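PDB 4EHU: 2-hydroxyisocaproyl-CoA dehydratase activator from Clostridium difficile, which transfers one electron to (R)-2-hydroxyisocaproyl-CoA dehydratase, coupled to ATP hydrolysis, activating that enzyme for the reductive branch of L-leucine fermentation. Local coordinates for residues A137-V142 and S170-H175; V107-N112 and G205-V210; C82-V87 and R95-I100. All blocks are in the same frame, centred on the assembly; numbering follows the deposited sequence. Where two conformers were deposited one is given.

Contact 1 of 3, residues A137-V142 and S170-H175; sequences AKIIEV and SEVISH
Ile-139 and Ile-140, near the C-terminal end of helix 130-140, pack against Val-172 and Ile-173 on one side of helix 165-177. The two backbones come nearest at Ile-139 and Ile-173, whose CA atoms are 7.3 Å apart, and the contact between them is wholly apolar, a helix-helix packing in the helical part of this actin-fold ATPase. The CG2 methyl of Ile-139 lies 3.7 Å from CG1 of Ile-173, and the two side chains cross at roughly a right angle. With chi1 at -58°, CG1 of Ile-139 lies beside the backbone N, and CG2, anti to it, is the branch that touches Ile-173. In the second pair CG2 of Ile-140 meets CG1 of Val-172 at 3.6 Å, a branch methyl against a branch methyl. Ile-139 CG2 is farther off, 4.5 Å from Val-172 CG1, so the valine lies mainly against Ile-140.

A Schellman motif closes the first helix, with Glu-141 (phi 59°) as its C-prime residue: Val-142 N bonds to Ala-137 O at 3.1 Å, while the bond from Glu-141 N to Lys-138 O is weak.

Ile-140 and Val-172 both also touch helix 182-204, at Ile-182 and Val-186 and at Ile-185 respectively, and Leu-147 of helix 147-151 covers Ile-140 further. At the start of 170-175, Ser-170 OG hydrogen-bonds Arg-131 of the second subunit, placing this helix at the dimer interface.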
loop_
_atom_site.group_PDB
_atom_site.type_symbol
_atom_site.label_atom_id
_atom_site.label_comp_id
_atom_site.label_asym_id
_atom_site.label_seq_id
_atom_site.Cartn_x
_atom_site.Cartn_y
_atom_site.Cartn_z
ATOM N N ALA A 137 8.707 11.050 -4.418
ATOM C CA ALA A 137 9.240 12.362 -4.798
ATOM C C ALA A 137 9.468 13.211 -3.548
ATOM O O ALA A 137 10.470 13.932 -3.446
ATOM C CB ALA A 137 8.280 13.070 -5.758
ATOM N N LYS A 138 8.547 13.106 -2.598
ATOM C CA LYS A 138 8.638 13.850 -1.349
ATOM C C LYS A 138 9.859 13.410 -0.551
ATOM O O LYS A 138 10.583 14.234 0.007
ATOM C CB LYS A 138 7.360 13.656 -0.524
ATOM C CG LYS A 138 7.288 14.464 0.761
ATOM C CD LYS A 138 5.979 14.169 1.492
ATOM C CE LYS A 138 5.783 15.064 2.713
ATOM N NZ LYS A 138 4.489 14.787 3.415
ATOM N N ILE A 139 10.108 12.107 -0.516
ATOM C CA ILE A 139 11.208 11.574 0.277
ATOM C C ILE A 139 12.571 11.932 -0.296
ATOM O O ILE A 139 13.510 12.236 0.450
ATOM C CB ILE A 139 11.110 10.055 0.385
ATOM C CG1 ILE A 139 9.779 9.683 1.017
ATOM C CG2 ILE A 139 12.257 9.502 1.222
ATOM C CD1 ILE A 139 9.443 8.244 0.837
ATOM N N ILE A 140 12.696 11.886 -1.622
ATOM C CA ILE A 140 13.973 12.197 -2.255
ATOM C C ILE A 140 14.101 13.699 -2.517
ATOM O O ILE A 140 15.131 14.165 -2.982
ATOM C CB ILE A 140 14.166 11.396 -3.550
ATOM C CG1 ILE A 140 13.140 11.806 -4.598
ATOM C CG2 ILE A 140 14.069 9.892 -3.267
ATOM C CD1 ILE A 140 13.380 11.151 -5.942
ATOM N N GLU A 141 13.048 14.438 -2.183
ATOM C CA GLU A 141 13.016 15.893 -2.267
ATOM C C GLU A 141 13.259 16.438 -3.677
ATOM O O GLU A 141 14.091 17.313 -3.887
ATOM C CB GLU A 141 13.987 16.499 -1.249
ATOM C CG GLU A 141 13.661 16.046 0.165
ATOM C CD GLU A 141 14.555 16.664 1.217
ATOM O OE1 GLU A 141 15.610 17.219 0.851
ATOM O OE2 GLU A 141 14.195 16.591 2.410
ATOM N N VAL A 142 12.506 15.921 -4.638
ATOM C CA VAL A 142 12.432 16.542 -5.951
ATOM C C VAL A 142 10.972 16.606 -6.355
ATOM O O VAL A 142 10.151 15.857 -5.841
ATOM C CB VAL A 142 13.222 15.761 -7.003
ATOM C CG1 VAL A 142 14.677 15.607 -6.567
ATOM C CG2 VAL A 142 12.581 14.423 -7.245
ATOM N N SER A 170 10.928 2.709 2.787
ATOM C CA SER A 170 12.071 2.410 3.653
ATOM C C SER A 170 13.329 2.056 2.855
ATOM O O SER A 170 14.437 2.432 3.244
ATOM C CB SER A 170 11.728 1.276 4.601
ATOM O OG SER A 170 10.746 1.703 5.523
ATOM N N GLU A 171 13.176 1.326 1.752
ATOM C CA GLU A 171 14.351 1.012 0.925
ATOM C C GLU A 171 14.943 2.268 0.311
ATOM O O GLU A 171 16.148 2.386 0.235
ATOM C CB GLU A 171 14.036 0.007 -0.204
ATOM C CG GLU A 171 13.645 -1.357 0.344
ATOM C CD GLU A 171 13.427 -2.391 -0.758
ATOM O OE1 GLU A 171 14.358 -2.633 -1.558
ATOM O OE2 GLU A 171 12.319 -2.954 -0.820
ATOM N N VAL A 172 14.089 3.186 -0.123
ATOM C CA VAL A 172 14.540 4.422 -0.760
ATOM C C VAL A 172 15.251 5.297 0.274
ATOM O O VAL A 172 16.293 5.874 -0.006
ATOM C CB VAL A 172 13.358 5.172 -1.425
ATOM C CG1 VAL A 172 13.739 6.595 -1.810
ATOM C CG2 VAL A 172 12.882 4.409 -2.653
ATOM N N ILE A 173 14.702 5.368 1.477
ATOM C CA ILE A 173 15.385 6.059 2.569
ATOM C C ILE A 173 16.774 5.471 2.797
ATOM O O ILE A 173 17.738 6.206 2.985
ATOM C CB ILE A 173 14.549 6.017 3.853
ATOM C CG1 ILE A 173 13.318 6.894 3.665
ATOM C CG2 ILE A 173 15.369 6.492 5.071
ATOM C CD1 ILE A 173 12.316 6.808 4.804
ATOM N N SER A 174 16.889 4.150 2.751
ATOM C CA SER A 174 18.177 3.505 2.958
ATOM C C SER A 174 19.144 3.821 1.833
ATOM O O SER A 174 20.339 4.014 2.066
ATOM C CB SER A 174 18.010 1.998 3.090
ATOM O OG SER A 174 17.377 1.697 4.314
ATOM N N HIS A 175 18.631 3.857 0.610
ATOM C CA HIS A 175 19.459 4.203 -0.534
ATOM C C HIS A 175 19.981 5.626 -0.410
ATOM O O HIS A 175 21.134 5.895 -0.738
ATOM C CB HIS A 175 18.684 4.041 -1.836
ATOM C CG HIS A 175 18.495 2.621 -2.270
ATOM N ND1 HIS A 175 19.540 1.729 -2.398
ATOM C CD2 HIS A 175 17.384 1.959 -2.675
ATOM C CE1 HIS A 175 19.077 0.571 -2.838
ATOM N NE2 HIS A 175 17.770 0.683 -3.009
#

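Contact 2 of 3, residues V107-N112 and G205-V210; sequences VLKLDN and GVQRNV
Lys-109, on strand 105-110 of a mixed sheet of the actin fold, faces Gln-207 in the loop that leads from helix 182-204 to strand 210-213, and their CA atoms are 7.8 Å apart. The strand keeps extended backbone angles through Leu-110. In the loop, Gly-205 leaves the helix with positive phi (89°), and a cis peptide bond precedes Asn-209. Gln-207 O, bonded to Thr-96 OG1, ties the loop to the neighbouring strand 96-100.

The side chain of Lys-109 spans the gap. Its first two torsions are extended, with CG opposite the backbone N (chi1 173°), but the chain bends at chi3 and again at chi4. The ammonium group is thereby brought to 2.9 Å from the carbonyl, Lys-109 NZ to Gly-205 O. Gln-207 reaches back as an extended chain and crosses the lysine at about a right angle. Gln-207 OE1 is 3.4 Å from Lys-109 CE and 3.6 Å from Lys-109 NZ. The same oxygen accepts a hydrogen bond of 2.7 Å from a water, which donates its other proton to Leu-110 O, also at 2.7 Å, and so bridges loop and strand.

This surface contact lies away from the nucleotide and cluster sites. Gly-205 O lies close to the ammonium group and Gln-207 OE1 beside the adjoining methylene, so the attraction is probably largely electrostatic, with the water adding a polar bridge.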
loop_
_atom_site.group_PDB
_atom_site.type_symbol
_atom_site.label_atom_id
_atom_site.label_comp_id
_atom_site.label_asym_id
_atom_site.label_seq_id
_atom_site.Cartn_x
_atom_site.Cartn_y
_atom_site.Cartn_z
ATOM N N VAL A 107 -6.180 -0.458 -17.242
ATOM C CA VAL A 107 -5.774 -0.917 -18.553
ATOM C C VAL A 107 -6.987 -1.346 -19.349
ATOM O O VAL A 107 -7.756 -2.229 -18.929
ATOM C CB VAL A 107 -4.762 -2.069 -18.473
ATOM C CG1 VAL A 107 -4.363 -2.507 -19.873
ATOM C CG2 VAL A 107 -3.539 -1.626 -17.683
ATOM N N LEU A 108 -7.170 -0.688 -20.487
ATOM C CA LEU A 108 -8.326 -0.902 -21.337
ATOM C C LEU A 108 -7.871 -1.578 -22.599
ATOM O O LEU A 108 -6.882 -1.137 -23.244
ATOM C CB LEU A 108 -8.955 0.445 -21.735
ATOM C CG LEU A 108 -9.734 1.237 -20.683
ATOM C CD1 LEU A 108 -8.830 1.768 -19.582
ATOM C CD2 LEU A 108 -10.466 2.400 -21.406
ATOM N N LYS A 109 -8.586 -2.617 -22.990
ATOM C CA LYS A 109 -8.397 -3.204 -24.300
ATOM C C LYS A 109 -9.608 -2.837 -25.132
ATOM O O LYS A 109 -10.743 -3.007 -24.698
ATOM C CB LYS A 109 -8.250 -4.728 -24.217
ATOM C CG LYS A 109 -8.219 -5.400 -25.572
ATOM C CD LYS A 109 -7.951 -6.897 -25.457
ATOM C CE LYS A 109 -7.143 -7.419 -26.628
ATOM N NZ LYS A 109 -5.696 -7.537 -26.293
ATOM N N LEU A 110 -9.372 -2.312 -26.327
ATOM C CA LEU A 110 -10.462 -1.859 -27.186
ATOM C C LEU A 110 -10.549 -2.728 -28.429
ATOM O O LEU A 110 -9.532 -3.258 -28.889
ATOM C CB LEU A 110 -10.213 -0.416 -27.647
ATOM C CG LEU A 110 -9.930 0.593 -26.538
ATOM C CD1 LEU A 110 -9.731 1.993 -27.143
ATOM C CD2 LEU A 110 -11.064 0.595 -25.518
ATOM N N ASP A 111 -11.753 -2.847 -28.981
ATOM C CA ASP A 111 -11.941 -3.526 -30.262
ATOM C C ASP A 111 -11.667 -2.542 -31.391
ATOM O O ASP A 111 -11.226 -1.427 -31.137
ATOM C CB ASP A 111 -13.336 -4.162 -30.396
ATOM C CG ASP A 111 -14.492 -3.142 -30.421
ATOM O OD1 ASP A 111 -14.289 -1.920 -30.556
ATOM O OD2 ASP A 111 -15.653 -3.574 -30.281
ATOM N N ASN A 112 -11.957 -2.943 -32.621
ATOM C CA ASN A 112 -11.649 -2.095 -33.774
ATOM C C ASN A 112 -12.563 -0.879 -33.863
ATOM O O ASN A 112 -12.353 0.012 -34.686
ATOM C CB ASN A 112 -11.710 -2.910 -35.066
ATOM C CG ASN A 112 -10.584 -3.920 -35.164
ATOM O OD1 ASN A 112 -9.507 -3.714 -34.607
ATOM N ND2 ASN A 112 -10.823 -5.017 -35.871
ATOM N N GLY A 205 -3.035 -8.859 -22.379
ATOM C CA GLY A 205 -2.464 -9.107 -23.689
ATOM C C GLY A 205 -2.241 -7.808 -24.436
ATOM O O GLY A 205 -3.192 -7.141 -24.843
ATOM N N VAL A 206 -0.978 -7.441 -24.630
ATOM C CA VAL A 206 -0.684 -6.160 -25.273
ATOM C C VAL A 206 -1.129 -6.178 -26.735
ATOM O O VAL A 206 -0.940 -7.168 -27.446
ATOM C CB VAL A 206 0.815 -5.790 -25.152
ATOM C CG1 VAL A 206 1.657 -6.714 -25.991
ATOM C CG2 VAL A 206 1.034 -4.331 -25.546
ATOM N N GLN A 207 -1.764 -5.098 -27.181
ATOM C CA GLN A 207 -2.090 -4.968 -28.595
ATOM C C GLN A 207 -1.837 -3.541 -29.044
ATOM O O GLN A 207 -2.326 -2.604 -28.430
ATOM C CB GLN A 207 -3.544 -5.359 -28.867
ATOM C CG GLN A 207 -3.820 -5.625 -30.331
ATOM C CD GLN A 207 -5.196 -6.201 -30.566
ATOM O OE1 GLN A 207 -5.988 -6.339 -29.636
ATOM N NE2 GLN A 207 -5.488 -6.544 -31.813
ATOM N N ARG A 208 -1.066 -3.374 -30.111
ATOM C CA ARG A 208 -0.786 -2.039 -30.641
ATOM C C ARG A 208 -2.021 -1.452 -31.336
ATOM O O ARG A 208 -2.828 -2.189 -31.891
ATOM C CB ARG A 208 0.378 -2.101 -31.625
ATOM C CG ARG A 208 1.619 -2.711 -31.032
ATOM C CD ARG A 208 2.772 -2.693 -32.021
ATOM N NE ARG A 208 3.334 -1.353 -32.168
ATOM C CZ ARG A 208 4.355 -1.055 -32.964
ATOM N NH1 ARG A 208 4.922 -2.003 -33.695
ATOM N NH2 ARG A 208 4.807 0.190 -33.035
ATOM N N ASN A 209 -2.164 -0.129 -31.325
ATOM C CA ASN A 209 -1.211 0.772 -30.697
ATOM C C ASN A 209 -1.477 0.846 -29.207
ATOM O O ASN A 209 -2.634 0.795 -28.777
ATOM C CB ASN A 209 -1.344 2.179 -31.268
ATOM C CG ASN A 209 -0.785 2.294 -32.678
ATOM O OD1 ASN A 209 0.244 1.703 -32.991
ATOM N ND2 ASN A 209 -1.456 3.064 -33.523
ATOM N N VAL A 210 -0.401 0.964 -28.431
ATOM C CA VAL A 210 -0.486 1.082 -26.981
ATOM C C VAL A 210 -0.312 2.544 -26.648
ATOM O O VAL A 210 0.674 3.170 -27.065
ATOM C CB VAL A 210 0.616 0.259 -26.286
ATOM C CG1 VAL A 210 0.524 0.401 -24.778
ATOM C CG2 VAL A 210 0.526 -1.197 -26.715
HETATM O O HOH W 1 -8.502 -5.518 -29.926
#

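Contact 3 of 3, residues C82-V87 and R95-I100; sequences CHARGV and RTIIDI
His-83, Ala-84 and Val-87 on helix 79-90 lie over Ile-97 and Asp-99 of strand 96-100, the central strand of one of the two five-stranded mixed sheets (order 3-2-1-4-5) of this actin-fold ATPase. The axes of 82-87 and 96-100 approach to 9.9 Å, with their N-to-C directions 120° apart.

Apolar contacts centre on Ile-97. With CG1 placed opposite the carbonyl carbon (chi1 -64°) and the chain extended beyond it, the terminal CD1 is pushed into the helix surface, 3.6 Å from Ala-84 CA and 3.7 Å from Val-87 CB. Both methyls of Val-87 also approach this carbon, so that valine and isoleucine meet tip to tip. Leu-108 and Leu-110 of strand 105-110 touch the same isoleucine, and Val-213 of strand 210-213 touches Val-87.

The polar part lies near the nucleotide. The carboxylate of Asp-99 sits with CG over one face of the His-83 imidazole, the two planes inclined by 38°. His-83 ND1 is hydrogen-bonded to Thr-243 OG1, which would restrain rotation of the ring. A bound magnesium ion is about 4 Å from the side chain of His-83 and the ATP analogue equally near that of Asp-99, between nearest atoms. Histidine and aspartate make no direct bond here but are joined through a water, 3.0 Å from His-83 NE2 and 2.6 Å from Asp-99 OD2, to which it probably donates.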
loop_
_atom_site.group_PDB
_atom_site.type_symbol
_atom_site.label_atom_id
_atom_site.label_comp_id
_atom_site.label_asym_id
_atom_site.label_seq_id
_atom_site.Cartn_x
_atom_site.Cartn_y
_atom_site.Cartn_z
ATOM N N CYS A 82 -14.707 7.893 -21.412
ATOM C CA CYS A 82 -14.144 9.189 -21.748
ATOM C C CYS A 82 -12.670 9.079 -22.159
ATOM O O CYS A 82 -12.282 9.699 -23.140
ATOM C CB CYS A 82 -14.324 10.191 -20.617
ATOM S SG CYS A 82 -16.068 10.709 -20.413
ATOM N N HIS A 83 -11.847 8.313 -21.449
ATOM C CA HIS A 83 -10.455 8.186 -21.901
ATOM C C HIS A 83 -10.374 7.506 -23.261
ATOM O O HIS A 83 -9.597 7.912 -24.099
ATOM C CB HIS A 83 -9.597 7.424 -20.888
ATOM C CG HIS A 83 -9.123 8.266 -19.747
ATOM N ND1 HIS A 83 -8.227 9.298 -19.905
ATOM C CD2 HIS A 83 -9.378 8.187 -18.419
ATOM C CE1 HIS A 83 -7.969 9.842 -18.728
ATOM N NE2 HIS A 83 -8.669 9.195 -17.810
ATOM N N ALA A 84 -11.179 6.473 -23.490
ATOM C CA ALA A 84 -11.149 5.815 -24.794
ATOM C C ALA A 84 -11.552 6.784 -25.905
ATOM O O ALA A 84 -10.902 6.817 -26.954
ATOM C CB ALA A 84 -12.050 4.595 -24.807
ATOM N N ARG A 85 -12.599 7.573 -25.672
ATOM C CA ARG A 85 -13.076 8.507 -26.687
ATOM C C ARG A 85 -12.018 9.564 -26.972
ATOM O O ARG A 85 -11.757 9.906 -28.138
ATOM C CB ARG A 85 -14.375 9.158 -26.183
ATOM C CG ARG A 85 -14.991 10.172 -27.163
ATOM C CD ARG A 85 -15.461 9.501 -28.446
ATOM N NE ARG A 85 -15.978 10.478 -29.411
ATOM C CZ ARG A 85 -17.183 11.026 -29.337
ATOM N NH1 ARG A 85 -18.003 10.686 -28.350
ATOM N NH2 ARG A 85 -17.576 11.914 -30.257
ATOM N N GLY A 86 -11.420 10.091 -25.906
ATOM C CA GLY A 86 -10.382 11.101 -26.032
ATOM C C GLY A 86 -9.158 10.573 -26.779
ATOM O O GLY A 86 -8.667 11.212 -27.727
ATOM N N VAL A 87 -8.689 9.398 -26.387
ATOM C CA VAL A 87 -7.530 8.810 -27.046
ATOM C C VAL A 87 -7.844 8.523 -28.519
ATOM O O VAL A 87 -7.040 8.818 -29.386
ATOM C CB VAL A 87 -7.088 7.522 -26.335
ATOM C CG1 VAL A 87 -6.063 6.768 -27.174
ATOM C CG2 VAL A 87 -6.530 7.864 -24.971
ATOM N N ARG A 95 -5.478 0.222 -29.500
ATOM C CA ARG A 95 -6.085 -1.016 -29.001
ATOM C C ARG A 95 -5.804 -1.283 -27.523
ATOM O O ARG A 95 -6.533 -2.053 -26.885
ATOM C CB ARG A 95 -5.634 -2.218 -29.828
ATOM C CG ARG A 95 -5.971 -2.115 -31.325
ATOM C CD ARG A 95 -7.451 -2.253 -31.604
ATOM N NE ARG A 95 -7.744 -2.221 -33.036
ATOM C CZ ARG A 95 -8.048 -1.122 -33.726
ATOM N NH1 ARG A 95 -8.107 0.060 -33.129
ATOM N NH2 ARG A 95 -8.296 -1.201 -35.025
ATOM N N THR A 96 -4.769 -0.656 -26.959
ATOM C CA THR A 96 -4.521 -0.768 -25.529
ATOM C C THR A 96 -4.334 0.625 -24.942
ATOM O O THR A 96 -3.537 1.404 -25.463
ATOM C CB THR A 96 -3.252 -1.617 -25.266
ATOM O OG1 THR A 96 -3.366 -2.859 -25.978
ATOM C CG2 THR A 96 -3.087 -1.875 -23.777
ATOM N N ILE A 97 -5.099 0.964 -23.905
ATOM C CA ILE A 97 -4.914 2.238 -23.203
ATOM C C ILE A 97 -4.512 1.963 -21.763
ATOM O O ILE A 97 -5.163 1.206 -21.062
ATOM C CB ILE A 97 -6.197 3.108 -23.221
ATOM C CG1 ILE A 97 -6.534 3.488 -24.661
ATOM C CG2 ILE A 97 -6.004 4.378 -22.373
ATOM C CD1 ILE A 97 -7.899 4.239 -24.780
ATOM N N ILE A 98 -3.427 2.594 -21.333
ATOM C CA ILE A 98 -2.952 2.480 -19.977
ATOM C C ILE A 98 -3.118 3.827 -19.329
ATOM O O ILE A 98 -2.426 4.771 -19.686
ATOM C CB ILE A 98 -1.451 2.099 -19.950
ATOM C CG1 ILE A 98 -1.249 0.801 -20.725
ATOM C CG2 ILE A 98 -0.965 1.956 -18.490
ATOM C CD1 ILE A 98 0.277 0.533 -21.099
ATOM N N ASP A 99 -4.045 3.916 -18.373
ATOM C CA ASP A 99 -4.314 5.165 -17.683
ATOM C C ASP A 99 -3.743 5.069 -16.280
ATOM O O ASP A 99 -4.305 4.416 -15.419
ATOM C CB ASP A 99 -5.839 5.399 -17.617
ATOM C CG ASP A 99 -6.246 6.419 -16.560
ATOM O OD1 ASP A 99 -5.495 7.379 -16.331
ATOM O OD2 ASP A 99 -7.354 6.248 -15.960
ATOM N N ILE A 100 -2.609 5.726 -16.041
ATOM C CA ILE A 100 -2.070 5.727 -14.689
ATOM C C ILE A 100 -2.400 7.053 -14.030
ATOM O O ILE A 100 -1.879 8.085 -14.432
ATOM C CB ILE A 100 -0.551 5.488 -14.667
ATOM C CG1 ILE A 100 -0.218 4.204 -15.440
ATOM C CG2 ILE A 100 -0.114 5.380 -13.207
ATOM C CD1 ILE A 100 1.361 3.918 -15.574
HETATM O O HOH W 2 -8.795 8.211 -14.940
#

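Overall arrangement
From the N terminus, contact 3 closes first: a short link joins helix 79-90 to strand 96-100, and the helix folds back over the sheet. The chain turns into strand 105-110, neighbour of 96-100, where contact 2 opens; its loop closes only after helix 182-204. Contact 1 is nested inside that long loop and joins helices 130-140 and 165-177. Contacts 2 and 3 have centres about 9 Å apart and share a sheet: Leu-108 N probably bonds to Ile-97 O, and Thr-96 OG1 to Gln-207 O. Contact 1 stands apart, its centre more than 30 Å from both others, in the helical region toward the cluster and the second subunit.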